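Local coordinates for putative isochorismatase (Streptomyces avermitilis, PDB 3KL2), which is of unestablished function but is probably a cysteine hydrolase of the isochorismatase type, at residues L134-L146 with C163-F177. Numbering follows the deposited sequence.
Sequences LDTFASTNLDFIL and CCVESTMRTGYERGF
The F137 ring meets G172 CA and F177 obliquely, its centroid 5.6 Å from that of F177 with the planes 31° apart; L142 CD2 covers one face over the centre, while T168 O lies at the edge. F137 CB sits 3.9 Å above the plane of the R175 guanidinium, over CZ. At the edge of that group R175 NH1 makes a salt bridge to D143 OD2, meeting the carboxylate from above its plane. D143 OD1 in turn lies at the edge of the F177 ring, 3.6 Å from F177 CZ, and L146 CD1 touches the same ring. D135 has chi1 at -178°, which swings its carboxylate across to T171, where T171 OG1 donates a very short bond to OD2; OD1 caps F137 N. T168 OG1 takes T136 N at 2.9 Å, nearly straight (168°), and T136 OG1 at 2.8 Å, and donates to C164 O. A valine at T168 would probably leave the buried T136 N and OG1 without this acceptor. L134 CD1 touches C164 SG; C164 beside E32, with K131 bonded to L134 O, is consistent with a cysteine-hydrolase site. In this alpha/beta domain T136, L146, C164 and T168 touch parallel strand 26-31, T136 and L146 also 75-78.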
# COMPACT_ATOMS: atom_id res chain seq x y z
N LEU A 134 -12.16 5.68 -4.90
CA LEU A 134 -12.25 7.09 -4.55
C LEU A 134 -10.91 7.67 -4.22
O LEU A 134 -10.56 8.81 -4.62
CB LEU A 134 -13.19 7.25 -3.36
CG LEU A 134 -14.65 6.73 -3.51
CD1 LEU A 134 -15.29 7.12 -4.88
CD2 LEU A 134 -14.73 5.26 -3.27
N ASP A 135 -10.15 6.94 -3.42
CA ASP A 135 -8.80 7.40 -3.09
C ASP A 135 -7.92 7.29 -4.33
O ASP A 135 -7.81 6.24 -4.90
CB ASP A 135 -8.27 6.52 -1.96
CG ASP A 135 -6.90 6.95 -1.50
OD1 ASP A 135 -6.30 7.89 -2.09
OD2 ASP A 135 -6.39 6.31 -0.55
N THR A 136 -7.31 8.37 -4.79
CA THR A 136 -6.46 8.30 -5.96
C THR A 136 -5.22 7.37 -5.69
O THR A 136 -4.73 6.67 -6.59
CB THR A 136 -6.02 9.76 -6.41
OG1 THR A 136 -7.18 10.60 -6.51
CG2 THR A 136 -5.34 9.77 -7.78
N PHE A 137 -4.71 7.32 -4.46
CA PHE A 137 -3.58 6.42 -4.16
C PHE A 137 -3.93 4.94 -4.16
O PHE A 137 -3.04 4.13 -4.26
CB PHE A 137 -2.94 6.80 -2.83
CG PHE A 137 -2.18 8.13 -2.87
CD1 PHE A 137 -0.85 8.16 -3.24
CD2 PHE A 137 -2.80 9.32 -2.55
CE1 PHE A 137 -0.12 9.36 -3.28
CE2 PHE A 137 -2.08 10.55 -2.56
CZ PHE A 137 -0.74 10.57 -2.93
N ALA A 138 -5.20 4.56 -4.07
CA ALA A 138 -5.54 3.11 -3.84
C ALA A 138 -5.62 2.21 -5.09
O ALA A 138 -5.57 1.01 -4.97
CB ALA A 138 -6.86 2.95 -3.03
N SER A 139 -5.85 2.75 -6.27
CA SER A 139 -5.94 1.88 -7.45
C SER A 139 -5.21 2.43 -8.70
O SER A 139 -5.51 2.01 -9.80
CB SER A 139 -7.42 1.61 -7.78
OG SER A 139 -8.12 2.83 -7.96
N THR A 140 -4.26 3.36 -8.52
CA THR A 140 -3.53 3.94 -9.60
C THR A 140 -2.01 3.92 -9.41
O THR A 140 -1.50 3.47 -8.39
CB THR A 140 -3.94 5.39 -9.77
OG1 THR A 140 -3.25 6.20 -8.81
CG2 THR A 140 -5.42 5.54 -9.66
N ASN A 141 -1.30 4.47 -10.42
CA ASN A 141 0.14 4.70 -10.42
C ASN A 141 0.57 6.03 -9.84
O ASN A 141 1.71 6.47 -10.04
CB ASN A 141 0.73 4.56 -11.83
CG ASN A 141 0.06 5.47 -12.89
OD1 ASN A 141 -0.83 6.24 -12.58
ND2 ASN A 141 0.48 5.34 -14.12
N LEU A 142 -0.33 6.69 -9.14
CA LEU A 142 -0.00 8.01 -8.61
C LEU A 142 1.19 8.01 -7.68
O LEU A 142 2.11 8.84 -7.87
CB LEU A 142 -1.18 8.63 -7.87
CG LEU A 142 -0.90 10.06 -7.33
CD1 LEU A 142 -0.59 10.98 -8.47
CD2 LEU A 142 -2.07 10.62 -6.48
N ASP A 143 1.16 7.16 -6.65
CA ASP A 143 2.27 7.09 -5.69
C ASP A 143 3.60 6.77 -6.37
O ASP A 143 4.62 7.45 -6.12
CB ASP A 143 2.03 5.99 -4.68
CG ASP A 143 2.78 6.23 -3.38
OD1 ASP A 143 3.34 7.33 -3.17
OD2 ASP A 143 2.72 5.32 -2.54
N PHE A 144 3.59 5.75 -7.24
CA PHE A 144 4.79 5.41 -8.01
C PHE A 144 5.40 6.60 -8.80
O PHE A 144 6.60 6.81 -8.79
CB PHE A 144 4.48 4.31 -8.98
CG PHE A 144 5.67 3.78 -9.67
CD1 PHE A 144 6.25 2.59 -9.27
CD2 PHE A 144 6.22 4.48 -10.73
CE1 PHE A 144 7.37 2.10 -9.94
CE2 PHE A 144 7.34 4.00 -11.38
CZ PHE A 144 7.91 2.84 -11.00
N ILE A 145 4.56 7.35 -9.47
CA ILE A 145 5.03 8.40 -10.35
C ILE A 145 5.54 9.58 -9.53
O ILE A 145 6.59 10.13 -9.85
CB ILE A 145 3.92 8.81 -11.36
CG1 ILE A 145 3.69 7.67 -12.34
CG2 ILE A 145 4.25 10.16 -12.08
CD1 ILE A 145 2.48 7.77 -13.25
N LEU A 146 4.82 9.96 -8.48
CA LEU A 146 5.26 11.06 -7.64
C LEU A 146 6.60 10.72 -7.01
O LEU A 146 7.53 11.54 -6.99
CB LEU A 146 4.29 11.34 -6.50
CG LEU A 146 2.90 11.91 -6.84
CD1 LEU A 146 2.08 11.84 -5.58
CD2 LEU A 146 2.93 13.34 -7.39
N CYS A 163 -15.39 13.28 -0.69
CA CYS A 163 -15.25 11.91 -1.08
C CYS A 163 -13.82 11.65 -1.58
O CYS A 163 -12.90 11.58 -0.77
CB CYS A 163 -16.33 11.55 -2.09
SG CYS A 163 -16.47 9.76 -2.32
N CYS A 164 -13.64 11.58 -2.89
CA CYS A 164 -12.36 11.33 -3.55
C CYS A 164 -11.28 12.37 -3.21
O CYS A 164 -10.12 12.01 -3.06
CB CYS A 164 -12.58 11.29 -5.08
SG CYS A 164 -14.10 10.35 -5.58
N VAL A 165 -11.65 13.64 -3.07
CA VAL A 165 -10.65 14.63 -2.74
C VAL A 165 -10.19 14.40 -1.30
O VAL A 165 -9.00 14.32 -1.00
CB VAL A 165 -11.13 16.10 -2.91
CG1 VAL A 165 -10.15 17.03 -2.26
CG2 VAL A 165 -11.33 16.45 -4.39
N GLU A 166 -11.15 14.21 -0.41
CA GLU A 166 -10.77 13.97 0.96
C GLU A 166 -10.00 12.65 1.12
O GLU A 166 -9.07 12.59 1.92
CB GLU A 166 -11.97 14.02 1.86
CG GLU A 166 -11.60 14.45 3.26
CD GLU A 166 -12.78 14.51 4.20
OE1 GLU A 166 -13.70 15.27 3.90
OE2 GLU A 166 -12.77 13.82 5.24
N SER A 167 -10.37 11.61 0.38
CA SER A 167 -9.69 10.32 0.52
C SER A 167 -8.22 10.39 0.08
O SER A 167 -7.34 9.85 0.74
CB SER A 167 -10.37 9.25 -0.25
OG SER A 167 -11.55 8.92 0.39
N THR A 168 -8.00 11.08 -1.04
CA THR A 168 -6.69 11.31 -1.55
C THR A 168 -5.82 12.17 -0.62
O THR A 168 -4.64 11.96 -0.52
CB THR A 168 -6.82 11.98 -2.89
OG1 THR A 168 -7.57 11.12 -3.77
CG2 THR A 168 -5.40 12.32 -3.50
N MET A 169 -6.39 13.21 -0.04
CA MET A 169 -5.74 14.02 1.00
C MET A 169 -5.32 13.16 2.21
O MET A 169 -4.20 13.23 2.70
CB MET A 169 -6.74 15.06 1.46
CG MET A 169 -6.22 16.12 2.50
SD MET A 169 -7.59 17.12 3.10
CE MET A 169 -8.68 15.90 3.79
N ARG A 170 -6.23 12.32 2.68
CA ARG A 170 -5.91 11.52 3.86
C ARG A 170 -4.70 10.61 3.60
O ARG A 170 -3.70 10.62 4.34
CB ARG A 170 -7.13 10.77 4.35
CG ARG A 170 -8.16 11.69 4.95
CD ARG A 170 -9.52 10.98 5.17
NE ARG A 170 -10.47 11.89 5.83
CZ ARG A 170 -10.73 11.89 7.13
NH1 ARG A 170 -10.18 10.99 7.97
NH2 ARG A 170 -11.60 12.78 7.61
N THR A 171 -4.77 9.89 2.50
CA THR A 171 -3.72 8.96 2.14
C THR A 171 -2.43 9.74 1.79
O THR A 171 -1.34 9.35 2.19
CB THR A 171 -4.21 7.96 1.03
OG1 THR A 171 -5.36 7.28 1.51
CG2 THR A 171 -3.15 6.87 0.62
N GLY A 172 -2.55 10.83 1.07
CA GLY A 172 -1.39 11.69 0.80
C GLY A 172 -0.63 12.04 2.05
O GLY A 172 0.64 11.99 2.12
N TYR A 173 -1.41 12.37 3.07
CA TYR A 173 -0.89 12.74 4.35
C TYR A 173 -0.16 11.60 5.00
O TYR A 173 0.91 11.77 5.56
CB TYR A 173 -2.05 13.18 5.26
CG TYR A 173 -1.62 13.72 6.62
CD1 TYR A 173 -1.11 15.00 6.74
CD2 TYR A 173 -1.74 12.95 7.76
CE1 TYR A 173 -0.74 15.52 7.97
CE2 TYR A 173 -1.37 13.47 8.98
CZ TYR A 173 -0.85 14.76 9.07
OH TYR A 173 -0.45 15.27 10.28
N GLU A 174 -0.79 10.42 4.96
CA GLU A 174 -0.27 9.24 5.60
C GLU A 174 1.05 8.90 4.96
O GLU A 174 1.94 8.34 5.61
CB GLU A 174 -1.21 8.04 5.42
CG GLU A 174 -2.53 8.14 6.16
CD GLU A 174 -2.34 7.98 7.66
OE1 GLU A 174 -1.24 7.50 8.08
OE2 GLU A 174 -3.30 8.30 8.42
N ARG A 175 1.19 9.24 3.68
CA ARG A 175 2.35 8.81 2.95
C ARG A 175 3.41 9.88 2.92
O ARG A 175 4.33 9.76 2.17
CB ARG A 175 1.96 8.39 1.54
CG ARG A 175 1.29 7.04 1.56
CD ARG A 175 0.93 6.59 0.20
NE ARG A 175 -0.07 5.56 0.25
CZ ARG A 175 -0.34 4.71 -0.72
NH1 ARG A 175 0.35 4.74 -1.85
NH2 ARG A 175 -1.31 3.83 -0.57
N GLY A 176 3.28 10.92 3.75
CA GLY A 176 4.39 11.85 3.98
C GLY A 176 4.51 13.05 3.04
O GLY A 176 5.39 13.90 3.23
N PHE A 177 3.63 13.13 2.05
CA PHE A 177 3.50 14.30 1.19
C PHE A 177 3.02 15.51 1.98
O PHE A 177 2.28 15.39 2.92
CB PHE A 177 2.50 14.02 0.03
CG PHE A 177 2.95 12.91 -0.90
CD1 PHE A 177 3.95 13.12 -1.83
CD2 PHE A 177 2.38 11.66 -0.83
CE1 PHE A 177 4.38 12.13 -2.67
CE2 PHE A 177 2.78 10.65 -1.70
CZ PHE A 177 3.78 10.90 -2.63